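Local atomic coordinates of 2-pyrone-4,6-dicarboxylic acid hydrolase, putative (Pseudomonas putida, PDB entry 2FFI), a protein that probably hydrolyses the lactone ring of 2-pyrone-4,6-dicarboxylate, as a TIM-barrel member of the amidohydrolase family. Residues 11-15 with 269-274; 89-93 with 125-129; 142-146 with 168-172; 153-157 with 184-190. All coordinates share one frame; numbering follows the deposited sequence.

Contact 1: 11-15 with 269-274; sequences HLTAI and LLDTAR
Leu12, Ile15 and Leu270 bring their branches together round one methyl: Leu270 CD1 lies 3.7 Å from Leu12 CG and 3.7 Å from Ile15 CG1. The two approaches differ in direction. The Leu12 chain slants across Leu270, whereas Ile15 meets it at roughly a right angle. In Ile15, with CG1 beside the backbone N (chi1 -54°) and the chain extended beyond it, CD1 reaches the next helical turn, where it rests 3.5 Å from Arg274 CA and close to CB; its other branch, CG2, faces the Ala273 CB methyl at 4.0 Å. One isoleucine thus spans three residues of the helix. Leu12, at the centre of an inverse gamma turn, reaches the same turn from its own side, its CD2 against Arg274 CD at the edge of the guanidinium.

In the (beta/alpha) barrel this is where the chain's two ends meet. Ile15 opens the first strand, 15-16, and the partner is the last helix, 262-276, which also leans Leu269 on Trp233 of strand 231-234. Phe279, beyond that helix, touches Leu12, Ile15 and Arg274.

One backbone hydrogen bond joins the segments. Ile15 N donates to Leu269 O (2.6 Å) with an N-H...O angle of 161°. This carbonyl belongs to a wider, pi-type turn at 269-271. Within the helix, Arg274 bends at chi3, and its NH1 makes a salt bridge, with a weak hydrogen bond, to Asp271 OD1 in the guanidinium plane.

Contact 2: 89-93 with 125-129; sequences LERDV and QWRPL
Leu89 begins the contact with its CD1 methyl 4.1 Å from Leu129 CD2, the two side chains meeting at about a right angle; Leu89 also touches Met101 of the following helix and Trp138. Glu90 directs its CB away from the partner segment and contributes its carbonyl O, which lies 4.0 Å from Leu129 CD2.

Arg91 carries the polar half, while its carbonyl O lies against Leu129 CB. CG lies anti to the main-chain nitrogen (chi1 -164°), and bends at chi2 and chi3 bring the guanidinium back over segment 125-129, although CB points away from it. The group stands almost upright on the indole of Trp126, the planes 87° apart, and presents an edge led by NH1 to one ring face. CZ is 4.6 Å from the centroid of the five-membered ring and 28° off its normal, an off-centre cation-pi contact. Over a face of the guanidinium lies Gln125 OE1; the angles are too poor for a hydrogen bond. Replacing Trp126 with an alanine would probably leave the Arg91 guanidinium without its aromatic platform and freer to swing towards solvent.

Val93 ends the walk, its CG2 at 4.4 Å from Leu129 CD2, the same methyl that Leu89 touches. No hydrogen bond crosses the contact.

Trp126 occupies the N-cap position of helix 127-136, and its O accepts from Leu129 N at 3.0 Å. The arrangement is a surface contact of an alpha/beta barrel, in which the loop leading into helix 95-102 rests on the start of the next outer helix.

Contact 3: 142-146 with 168-172; sequences LHRQV and FGRPD
Val146 and Arg170 join two beta-alpha loops of the TIM barrel, those following the neighbouring parallel strands 139-142 and 163-165, at the barrel end where this fold places its active site. The hydrogen bond between them, Val146 N to Arg170 O, measures 3.2 Å with an N-H...O angle of 150°. The donor approaches from above the carbonyl plane, not within it. Gly169 O also approaches this N-H, but the angle is too poor for a bond. Gly169 itself has a positive phi at which a CB would press on the preceding carbonyl O, a backbone shape that calls for glycine.

Apolar contact is confined to Val146 and Pro171, whose side chains meet at about a right angle, CB to CB at 4.0 Å; both also touch Phe182 of helix 182-185. Arg170 CB lies on Arg144 O at 3.4 Å. The Arg144 guanidinium is engaged away from this interface, with Gln116 O and in a salt bridge with Asp148.

The remaining contact brings two flat groups edge to edge, with no hydrogen bond between them. His143 sets CG opposite its main-chain nitrogen, which turns the imidazole towards the Arg170 chain, and its other neighbours include His167, edge-to-face. A phosphate ion, probably from the crystallisation liquor, lies about 3 Å from the His143 side chain and is consistent with an anion-accepting pocket here. The imidazole and guanidinium planes are 28° apart and meet at their edges, with His143 CE1 3.1 Å from Arg170 NE.

Contact 4: 153-157 with 184-190; sequences VRALQ and ELLTLSG
Leu188 places a methyl on each of two partners, and its rotamer explains how. CG lies opposite the backbone N (chi1 -170°), which swings the branch towards helix 149-156 although CB does not aim there. CD2 then meets Val153 CG1 at 3.5 Å, and CD1 comes 3.5 Å from Arg154 NH2. Val153 points its CB toward segment 184-190, and the two apolar side chains cross at a slant. Shortening Leu188 to an alanine would probably open a gap beside Val153 CG1 and leave the Arg154 guanidinium without its apolar neighbour.

Arg154 runs past Leu188 in the opposite direction. Its chain bends at chi3 (-82°), which turns the guanidinium towards Glu184. Glu184 extends beyond CG and brings OE2 into the guanidinium plane at the edge, 3.7 Å from Arg154 NH1. At that length the salt bridge is a long one, and the charge pairing is likely to be loose.

Gln157 folds back at chi2 (79°), bringing NE2 to 2.9 Å from Ser189 O. The N-H direction is poor, and no hydrogen bond is formed across the segments. The Ser189 hydroxyl, OG, is farther off, 4.0 Å from the same NE2.

The contact joins the C-terminal part of helix 149-156 to the turn that leaves helix 182-185, two successive helices on the outside of the barrel. Underneath, Val153 rests on Leu142 and Ile163 of the strands, while Leu188 touches Tyr226, just past helix 208-225.

From the N terminus, segment 11-15 meets residues 269-274, so contact 1 closes the widest loop and encloses the other three; it joins the first strand of the barrel to the last helix. Contact 2 comes next and closes a short loop between the approaches to helices 95-102 and 127-136 before contact 3 opens. Contacts 3 and 4 cross, their segments alternating along the chain: 142-146 and 168-172 link loops above neighbouring strands, and 153-157 and 184-190 link the outer elements that follow them. These two touch directly, Leu142 packing on Val153 and Leu156. Contact 1 lies across the chain's centre from contacts 2 and 3.

Contact 1: 11-15 with 269-274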
loop_
_atom_site.group_PDB
_atom_site.type_symbol
_atom_site.label_atom_id
_atom_site.label_comp_id
_atom_site.label_asym_id
_atom_site.label_seq_id
_atom_site.Cartn_x
_atom_site.Cartn_y
_atom_site.Cartn_z
ATOM N N HIS A 11 16.507 -7.328 13.792
ATOM C CA HIS A 11 16.390 -5.975 14.346
ATOM C C HIS A 11 15.462 -5.039 13.553
ATOM O O HIS A 11 15.718 -4.734 12.391
ATOM C CB HIS A 11 17.783 -5.331 14.458
ATOM C CG HIS A 11 18.599 -5.825 15.614
ATOM N ND1 HIS A 11 18.419 -5.365 16.903
ATOM C CD2 HIS A 11 19.593 -6.741 15.676
ATOM C CE1 HIS A 11 19.269 -5.980 17.708
ATOM N NE2 HIS A 11 19.992 -6.820 16.989
ATOM N N LEU A 12 14.397 -4.578 14.209
ATOM C CA LEU A 12 13.417 -3.678 13.609
ATOM C C LEU A 12 14.043 -2.306 13.422
ATOM O O LEU A 12 13.911 -1.423 14.277
ATOM C CB LEU A 12 12.175 -3.571 14.507
ATOM C CG LEU A 12 10.989 -2.674 14.104
ATOM C CD1 LEU A 12 10.251 -3.252 12.919
ATOM C CD2 LEU A 12 10.037 -2.543 15.263
ATOM N N THR A 13 14.721 -2.125 12.296
ATOM C CA THR A 13 15.384 -0.862 12.001
ATOM C C THR A 13 14.491 0.089 11.171
ATOM O O THR A 13 14.437 1.289 11.450
ATOM C CB THR A 13 16.712 -1.134 11.278
ATOM O OG1 THR A 13 17.439 0.088 11.143
ATOM C CG2 THR A 13 16.464 -1.739 9.908
ATOM N N ALA A 14 13.800 -0.442 10.157
ATOM C CA ALA A 14 12.882 0.358 9.336
ATOM C C ALA A 14 11.928 -0.553 8.572
ATOM O O ALA A 14 12.308 -1.658 8.181
ATOM C CB ALA A 14 13.649 1.251 8.373
ATOM N N ILE A 15 10.698 -0.078 8.353
ATOM C CA ILE A 15 9.662 -0.861 7.666
ATOM C C ILE A 15 9.134 -0.318 6.341
ATOM O O ILE A 15 8.601 0.787 6.277
ATOM C CB ILE A 15 8.419 -1.069 8.553
ATOM C CG1 ILE A 15 8.812 -1.692 9.902
ATOM C CG2 ILE A 15 7.428 -1.964 7.820
ATOM C CD1 ILE A 15 7.717 -1.606 10.970
ATOM N N LEU A 269 9.056 5.789 8.048
ATOM C CA LEU A 269 9.850 4.598 7.793
ATOM C C LEU A 269 9.744 3.527 8.859
ATOM O O LEU A 269 10.237 2.420 8.674
ATOM C CB LEU A 269 11.311 4.987 7.617
ATOM C CG LEU A 269 11.656 6.148 6.667
ATOM C CD1 LEU A 269 13.172 6.166 6.537
ATOM C CD2 LEU A 269 11.013 5.988 5.279
ATOM N N LEU A 270 9.075 3.831 9.961
ATOM C CA LEU A 270 8.962 2.847 11.013
ATOM C C LEU A 270 7.714 2.943 11.901
ATOM O O LEU A 270 6.812 2.111 11.811
ATOM C CB LEU A 270 10.209 2.917 11.887
ATOM C CG LEU A 270 10.298 1.836 12.965
ATOM C CD1 LEU A 270 10.604 0.502 12.335
ATOM C CD2 LEU A 270 11.356 2.210 13.935
ATOM N N ASP A 271 7.688 3.948 12.774
ATOM C CA ASP A 271 6.591 4.152 13.716
ATOM C C ASP A 271 5.207 3.857 13.174
ATOM O O ASP A 271 4.562 2.917 13.632
ATOM C CB ASP A 271 6.657 5.568 14.279
ATOM C CG ASP A 271 7.767 5.731 15.309
ATOM O OD1 ASP A 271 8.653 4.838 15.358
ATOM O OD2 ASP A 271 7.751 6.745 16.062
ATOM N N THR A 272 4.751 4.647 12.210
ATOM C CA THR A 272 3.442 4.419 11.625
ATOM C C THR A 272 3.237 2.996 11.119
ATOM O O THR A 272 2.381 2.283 11.620
ATOM C CB THR A 272 3.181 5.386 10.468
ATOM O OG1 THR A 272 3.302 6.729 10.941
ATOM C CG2 THR A 272 1.779 5.203 9.922
ATOM N N ALA A 273 4.010 2.568 10.133
ATOM C CA ALA A 273 3.808 1.227 9.624
ATOM C C ALA A 273 3.889 0.190 10.731
ATOM O O ALA A 273 3.182 -0.816 10.690
ATOM C CB ALA A 273 4.814 0.913 8.543
ATOM N N ARG A 274 4.744 0.424 11.725
ATOM C CA ARG A 274 4.899 -0.524 12.838
ATOM C C ARG A 274 3.618 -0.704 13.659
ATOM O O ARG A 274 3.386 -1.759 14.243
ATOM C CB ARG A 274 6.032 -0.074 13.762
ATOM C CG ARG A 274 6.174 -0.890 15.044
ATOM C CD ARG A 274 7.425 -0.484 15.779
ATOM N NE ARG A 274 7.430 0.960 16.011
ATOM C CZ ARG A 274 6.515 1.589 16.738
ATOM N NH1 ARG A 274 6.580 2.903 16.899
ATOM N NH2 ARG A 274 5.536 0.896 17.308
#

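Contact 2: 89-93 with 125-129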
loop_
_atom_site.group_PDB
_atom_site.type_symbol
_atom_site.label_atom_id
_atom_site.label_comp_id
_atom_site.label_asym_id
_atom_site.label_seq_id
_atom_site.Cartn_x
_atom_site.Cartn_y
_atom_site.Cartn_z
ATOM N N LEU A 89 -9.176 -10.624 -1.603
ATOM C CA LEU A 89 -10.134 -11.694 -1.361
ATOM C C LEU A 89 -11.330 -11.692 -2.299
ATOM O O LEU A 89 -11.783 -10.644 -2.759
ATOM C CB LEU A 89 -10.630 -11.607 0.075
ATOM C CG LEU A 89 -9.539 -11.619 1.142
ATOM C CD1 LEU A 89 -10.155 -11.221 2.477
ATOM C CD2 LEU A 89 -8.895 -12.989 1.220
ATOM N N GLU A 90 -11.854 -12.883 -2.564
ATOM C CA GLU A 90 -13.007 -13.016 -3.441
ATOM C C GLU A 90 -14.218 -12.433 -2.709
ATOM O O GLU A 90 -14.199 -12.284 -1.490
ATOM C CB GLU A 90 -13.241 -14.490 -3.785
ATOM C CG GLU A 90 -13.791 -14.753 -5.196
ATOM C CD GLU A 90 -12.699 -15.024 -6.220
ATOM O OE1 GLU A 90 -12.306 -14.097 -6.968
ATOM O OE2 GLU A 90 -12.223 -16.178 -6.272
ATOM N N ARG A 91 -15.263 -12.099 -3.458
ATOM C CA ARG A 91 -16.469 -11.509 -2.886
ATOM C C ARG A 91 -16.853 -12.105 -1.532
ATOM O O ARG A 91 -16.716 -11.449 -0.513
ATOM C CB ARG A 91 -17.645 -11.653 -3.857
ATOM C CG ARG A 91 -18.831 -10.743 -3.539
ATOM C CD ARG A 91 -18.660 -9.351 -4.149
ATOM N NE ARG A 91 -19.062 -9.320 -5.560
ATOM C CZ ARG A 91 -19.059 -8.231 -6.330
ATOM N NH1 ARG A 91 -18.674 -7.060 -5.837
ATOM N NH2 ARG A 91 -19.443 -8.310 -7.600
ATOM N N ASP A 92 -17.339 -13.341 -1.520
ATOM C CA ASP A 92 -17.735 -13.980 -0.271
ATOM C C ASP A 92 -16.701 -14.978 0.257
ATOM O O ASP A 92 -16.465 -16.034 -0.334
ATOM C CB ASP A 92 -19.107 -14.654 -0.432
ATOM C CG ASP A 92 -19.269 -15.370 -1.775
ATOM O OD1 ASP A 92 -18.612 -16.416 -1.992
ATOM O OD2 ASP A 92 -20.062 -14.882 -2.620
ATOM N N VAL A 93 -16.085 -14.630 1.382
ATOM C CA VAL A 93 -15.064 -15.470 1.996
ATOM C C VAL A 93 -15.392 -15.711 3.462
ATOM O O VAL A 93 -15.890 -14.820 4.148
ATOM C CB VAL A 93 -13.683 -14.802 1.897
ATOM C CG1 VAL A 93 -12.616 -15.751 2.411
ATOM C CG2 VAL A 93 -13.398 -14.413 0.456
ATOM N N GLN A 125 -23.603 -6.025 -2.009
ATOM C CA GLN A 125 -22.817 -7.083 -2.639
ATOM C C GLN A 125 -21.366 -7.052 -2.160
ATOM O O GLN A 125 -20.549 -7.855 -2.590
ATOM C CB GLN A 125 -22.861 -6.952 -4.160
ATOM C CG GLN A 125 -22.221 -5.692 -4.707
ATOM C CD GLN A 125 -22.207 -5.666 -6.236
ATOM O OE1 GLN A 125 -21.762 -6.619 -6.888
ATOM N NE2 GLN A 125 -22.679 -4.563 -6.814
ATOM N N TRP A 126 -21.059 -6.122 -1.262
ATOM C CA TRP A 126 -19.719 -5.995 -0.720
ATOM C C TRP A 126 -19.707 -6.123 0.806
ATOM O O TRP A 126 -18.705 -6.541 1.389
ATOM C CB TRP A 126 -19.100 -4.650 -1.130
ATOM C CG TRP A 126 -18.547 -4.604 -2.532
ATOM C CD1 TRP A 126 -19.212 -4.246 -3.666
ATOM C CD2 TRP A 126 -17.219 -4.960 -2.940
ATOM N NE1 TRP A 126 -18.383 -4.361 -4.758
ATOM C CE2 TRP A 126 -17.155 -4.798 -4.339
ATOM C CE3 TRP A 126 -16.079 -5.405 -2.258
ATOM C CZ2 TRP A 126 -15.991 -5.063 -5.070
ATOM C CZ3 TRP A 126 -14.925 -5.668 -2.986
ATOM C CH2 TRP A 126 -14.892 -5.498 -4.374
ATOM N N ARG A 127 -20.816 -5.757 1.445
ATOM C CA ARG A 127 -20.943 -5.825 2.901
ATOM C C ARG A 127 -20.529 -7.183 3.473
ATOM O O ARG A 127 -19.827 -7.245 4.483
ATOM C CB ARG A 127 -22.383 -5.494 3.331
ATOM C CG ARG A 127 -22.652 -5.630 4.833
ATOM C CD ARG A 127 -24.052 -5.137 5.224
ATOM N NE ARG A 127 -24.102 -3.708 5.555
ATOM C CZ ARG A 127 -23.785 -3.190 6.742
ATOM N NH1 ARG A 127 -23.392 -3.976 7.731
ATOM N NH2 ARG A 127 -23.873 -1.880 6.942
ATOM N N PRO A 128 -20.962 -8.288 2.840
ATOM C CA PRO A 128 -20.610 -9.628 3.320
ATOM C C PRO A 128 -19.114 -9.802 3.602
ATOM O O PRO A 128 -18.736 -10.506 4.542
ATOM C CB PRO A 128 -21.099 -10.524 2.192
ATOM C CG PRO A 128 -22.317 -9.810 1.743
ATOM C CD PRO A 128 -21.849 -8.381 1.667
ATOM N N LEU A 129 -18.286 -9.150 2.781
ATOM C CA LEU A 129 -16.831 -9.201 2.896
ATOM C C LEU A 129 -16.311 -8.125 3.836
ATOM O O LEU A 129 -15.415 -8.371 4.649
ATOM C CB LEU A 129 -16.195 -9.029 1.514
ATOM C CG LEU A 129 -14.679 -9.157 1.295
ATOM C CD1 LEU A 129 -13.990 -7.880 1.686
ATOM C CD2 LEU A 129 -14.134 -10.343 2.060
#

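Contact 3: 142-146 with 168-172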
loop_
_atom_site.group_PDB
_atom_site.type_symbol
_atom_site.label_atom_id
_atom_site.label_comp_id
_atom_site.label_asym_id
_atom_site.label_seq_id
_atom_site.Cartn_x
_atom_site.Cartn_y
_atom_site.Cartn_z
ATOM N N LEU A 142 -6.944 1.129 -0.437
ATOM C CA LEU A 142 -7.547 1.707 -1.626
ATOM C C LEU A 142 -6.488 2.143 -2.634
ATOM O O LEU A 142 -5.377 2.518 -2.268
ATOM C CB LEU A 142 -8.421 2.905 -1.248
ATOM C CG LEU A 142 -9.923 2.683 -1.055
ATOM C CD1 LEU A 142 -10.240 1.220 -0.869
ATOM C CD2 LEU A 142 -10.391 3.511 0.124
ATOM N N HIS A 143 -6.845 2.072 -3.908
ATOM C CA HIS A 143 -5.954 2.465 -4.973
ATOM C C HIS A 143 -6.791 2.939 -6.160
ATOM O O HIS A 143 -7.293 2.125 -6.929
ATOM C CB HIS A 143 -5.089 1.278 -5.367
ATOM C CG HIS A 143 -4.113 1.588 -6.455
ATOM N ND1 HIS A 143 -3.625 2.857 -6.681
ATOM C CD2 HIS A 143 -3.522 0.791 -7.377
ATOM C CE1 HIS A 143 -2.775 2.831 -7.696
ATOM N NE2 HIS A 143 -2.697 1.586 -8.134
ATOM N N ARG A 144 -6.959 4.252 -6.294
ATOM C CA ARG A 144 -7.741 4.801 -7.397
ATOM C C ARG A 144 -7.534 6.309 -7.511
ATOM O O ARG A 144 -6.973 6.915 -6.602
ATOM C CB ARG A 144 -9.224 4.481 -7.198
ATOM C CG ARG A 144 -9.999 4.381 -8.505
ATOM C CD ARG A 144 -11.440 3.972 -8.268
ATOM N NE ARG A 144 -12.036 3.339 -9.449
ATOM C CZ ARG A 144 -12.291 3.966 -10.592
ATOM N NH1 ARG A 144 -12.006 5.256 -10.728
ATOM N NH2 ARG A 144 -12.832 3.294 -11.595
ATOM N N GLN A 145 -7.979 6.921 -8.611
ATOM C CA GLN A 145 -7.783 8.368 -8.782
ATOM C C GLN A 145 -8.250 9.101 -7.545
ATOM O O GLN A 145 -9.282 8.746 -6.987
ATOM C CB GLN A 145 -8.578 8.936 -9.962
ATOM C CG GLN A 145 -8.470 8.208 -11.272
ATOM C CD GLN A 145 -9.517 7.148 -11.397
ATOM O OE1 GLN A 145 -9.323 6.012 -10.976
ATOM N NE2 GLN A 145 -10.653 7.519 -11.956
ATOM N N VAL A 146 -7.533 10.146 -7.142
ATOM C CA VAL A 146 -7.930 10.889 -5.952
ATOM C C VAL A 146 -9.377 11.329 -6.044
ATOM O O VAL A 146 -10.045 11.478 -5.022
ATOM C CB VAL A 146 -7.092 12.156 -5.733
ATOM C CG1 VAL A 146 -7.445 13.211 -6.765
ATOM C CG2 VAL A 146 -7.347 12.692 -4.342
ATOM N N PHE A 168 -0.302 8.657 -2.186
ATOM C CA PHE A 168 -0.825 10.015 -2.044
ATOM C C PHE A 168 -2.282 10.137 -2.469
ATOM O O PHE A 168 -2.846 11.235 -2.504
ATOM C CB PHE A 168 0.007 10.967 -2.894
ATOM C CG PHE A 168 1.438 11.086 -2.457
ATOM C CD1 PHE A 168 1.808 12.030 -1.506
ATOM C CD2 PHE A 168 2.429 10.297 -3.038
ATOM C CE1 PHE A 168 3.132 12.191 -1.150
ATOM C CE2 PHE A 168 3.763 10.455 -2.681
ATOM C CZ PHE A 168 4.116 11.408 -1.738
ATOM N N GLY A 169 -2.903 9.013 -2.780
ATOM C CA GLY A 169 -4.278 9.076 -3.214
ATOM C C GLY A 169 -4.312 9.107 -4.726
ATOM O O GLY A 169 -5.367 9.309 -5.328
ATOM N N ARG A 170 -3.147 8.900 -5.337
ATOM C CA ARG A 170 -3.022 8.884 -6.787
ATOM C C ARG A 170 -3.619 10.153 -7.391
ATOM O O ARG A 170 -4.504 10.097 -8.238
ATOM C CB ARG A 170 -3.736 7.661 -7.351
ATOM C CG ARG A 170 -3.091 7.042 -8.574
ATOM C CD ARG A 170 -1.884 6.191 -8.208
ATOM N NE ARG A 170 -1.556 5.214 -9.244
ATOM C CZ ARG A 170 -1.225 5.524 -10.493
ATOM N NH1 ARG A 170 -0.935 4.562 -11.376
ATOM N NH2 ARG A 170 -1.184 6.797 -10.857
ATOM N N PRO A 171 -3.162 11.322 -6.937
ATOM C CA PRO A 171 -3.676 12.581 -7.470
ATOM C C PRO A 171 -2.877 12.907 -8.728
ATOM O O PRO A 171 -2.038 12.108 -9.160
ATOM C CB PRO A 171 -3.402 13.562 -6.329
ATOM C CG PRO A 171 -2.071 13.089 -5.841
ATOM C CD PRO A 171 -2.238 11.572 -5.818
ATOM N N ASP A 172 -3.129 14.084 -9.292
ATOM C CA ASP A 172 -2.453 14.552 -10.504
ATOM C C ASP A 172 -1.361 15.564 -10.135
ATOM O O ASP A 172 -1.672 16.705 -9.798
ATOM C CB ASP A 172 -3.474 15.242 -11.418
ATOM C CG ASP A 172 -3.445 14.721 -12.846
ATOM O OD1 ASP A 172 -2.372 14.782 -13.495
ATOM O OD2 ASP A 172 -4.511 14.257 -13.322
#

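Contact 4: 153-157 with 184-190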
loop_
_atom_site.group_PDB
_atom_site.type_symbol
_atom_site.label_atom_id
_atom_site.label_comp_id
_atom_site.label_asym_id
_atom_site.label_seq_id
_atom_site.Cartn_x
_atom_site.Cartn_y
_atom_site.Cartn_z
ATOM N N VAL A 153 -13.870 6.173 0.578
ATOM C CA VAL A 153 -13.541 6.300 1.998
ATOM C C VAL A 153 -14.797 6.489 2.838
ATOM O O VAL A 153 -14.929 5.886 3.902
ATOM C CB VAL A 153 -12.606 7.503 2.270
ATOM C CG1 VAL A 153 -12.434 7.685 3.764
ATOM C CG2 VAL A 153 -11.260 7.286 1.605
ATOM N N ARG A 154 -15.707 7.335 2.351
ATOM C CA ARG A 154 -16.959 7.625 3.042
ATOM C C ARG A 154 -17.930 6.454 3.000
ATOM O O ARG A 154 -18.875 6.381 3.790
ATOM C CB ARG A 154 -17.630 8.885 2.463
ATOM C CG ARG A 154 -17.288 10.171 3.227
ATOM C CD ARG A 154 -18.196 11.328 2.836
ATOM N NE ARG A 154 -17.776 11.996 1.600
ATOM C CZ ARG A 154 -16.955 13.046 1.549
ATOM N NH1 ARG A 154 -16.640 13.574 0.374
ATOM N NH2 ARG A 154 -16.455 13.579 2.665
ATOM N N ALA A 155 -17.688 5.534 2.075
ATOM C CA ALA A 155 -18.529 4.355 1.940
ATOM C C ALA A 155 -18.075 3.306 2.956
ATOM O O ALA A 155 -18.895 2.605 3.541
ATOM C CB ALA A 155 -18.422 3.801 0.527
ATOM N N LEU A 156 -16.766 3.208 3.167
ATOM C CA LEU A 156 -16.209 2.250 4.120
ATOM C C LEU A 156 -16.169 2.857 5.517
ATOM O O LEU A 156 -15.871 2.176 6.499
ATOM C CB LEU A 156 -14.788 1.863 3.719
ATOM C CG LEU A 156 -14.598 1.191 2.368
ATOM C CD1 LEU A 156 -13.126 1.102 2.064
ATOM C CD2 LEU A 156 -15.238 -0.173 2.381
ATOM N N GLN A 157 -16.462 4.149 5.582
ATOM C CA GLN A 157 -16.463 4.912 6.818
ATOM C C GLN A 157 -17.352 4.280 7.907
ATOM O O GLN A 157 -16.900 4.051 9.027
ATOM C CB GLN A 157 -16.940 6.343 6.506
ATOM C CG GLN A 157 -16.404 7.445 7.397
ATOM C CD GLN A 157 -14.991 7.865 7.039
ATOM O OE1 GLN A 157 -14.055 7.063 7.097
ATOM N NE2 GLN A 157 -14.831 9.132 6.663
ATOM N N GLU A 184 -10.848 17.452 -1.191
ATOM C CA GLU A 184 -11.731 16.807 -0.213
ATOM C C GLU A 184 -10.911 15.951 0.741
ATOM O O GLU A 184 -11.290 15.750 1.883
ATOM C CB GLU A 184 -12.761 15.922 -0.927
ATOM C CG GLU A 184 -13.649 16.630 -1.934
ATOM C CD GLU A 184 -14.514 15.665 -2.746
ATOM O OE1 GLU A 184 -13.959 14.926 -3.590
ATOM O OE2 GLU A 184 -15.749 15.636 -2.533
ATOM N N LEU A 185 -9.782 15.453 0.255
ATOM C CA LEU A 185 -8.901 14.614 1.053
ATOM C C LEU A 185 -8.264 15.406 2.213
ATOM O O LEU A 185 -8.184 14.904 3.336
ATOM C CB LEU A 185 -7.829 14.005 0.140
ATOM C CG LEU A 185 -6.964 12.835 0.603
ATOM C CD1 LEU A 185 -5.918 13.331 1.582
ATOM C CD2 LEU A 185 -7.833 11.761 1.231
ATOM N N LEU A 186 -7.839 16.644 1.949
ATOM C CA LEU A 186 -7.215 17.482 2.975
ATOM C C LEU A 186 -8.247 18.076 3.906
ATOM O O LEU A 186 -7.914 18.869 4.783
ATOM C CB LEU A 186 -6.441 18.634 2.340
ATOM C CG LEU A 186 -5.448 18.294 1.248
ATOM C CD1 LEU A 186 -4.843 19.571 0.732
ATOM C CD2 LEU A 186 -4.396 17.358 1.790
ATOM N N THR A 187 -9.501 17.698 3.707
ATOM C CA THR A 187 -10.586 18.224 4.517
ATOM C C THR A 187 -11.496 17.084 4.932
ATOM O O THR A 187 -12.495 17.295 5.614
ATOM C CB THR A 187 -11.424 19.254 3.716
ATOM O OG1 THR A 187 -10.548 20.139 3.009
ATOM C CG2 THR A 187 -12.296 20.082 4.647
ATOM N N LEU A 188 -11.143 15.871 4.525
ATOM C CA LEU A 188 -11.957 14.698 4.840
ATOM C C LEU A 188 -12.249 14.556 6.329
ATOM O O LEU A 188 -11.540 15.103 7.171
ATOM C CB LEU A 188 -11.275 13.425 4.336
ATOM C CG LEU A 188 -12.096 12.135 4.385
ATOM C CD1 LEU A 188 -13.349 12.274 3.518
ATOM C CD2 LEU A 188 -11.235 10.981 3.890
ATOM N N SER A 189 -13.313 13.821 6.639
ATOM C CA SER A 189 -13.723 13.579 8.014
ATOM C C SER A 189 -13.279 12.181 8.435
ATOM O O SER A 189 -14.089 11.257 8.513
ATOM C CB SER A 189 -15.245 13.706 8.144
ATOM O OG SER A 189 -15.925 12.894 7.205
ATOM N N GLY A 190 -11.983 12.028 8.692
ATOM C CA GLY A 190 -11.450 10.739 9.102
ATOM C C GLY A 190 -11.148 10.706 10.587
ATOM O O GLY A 190 -10.241 11.396 11.053
#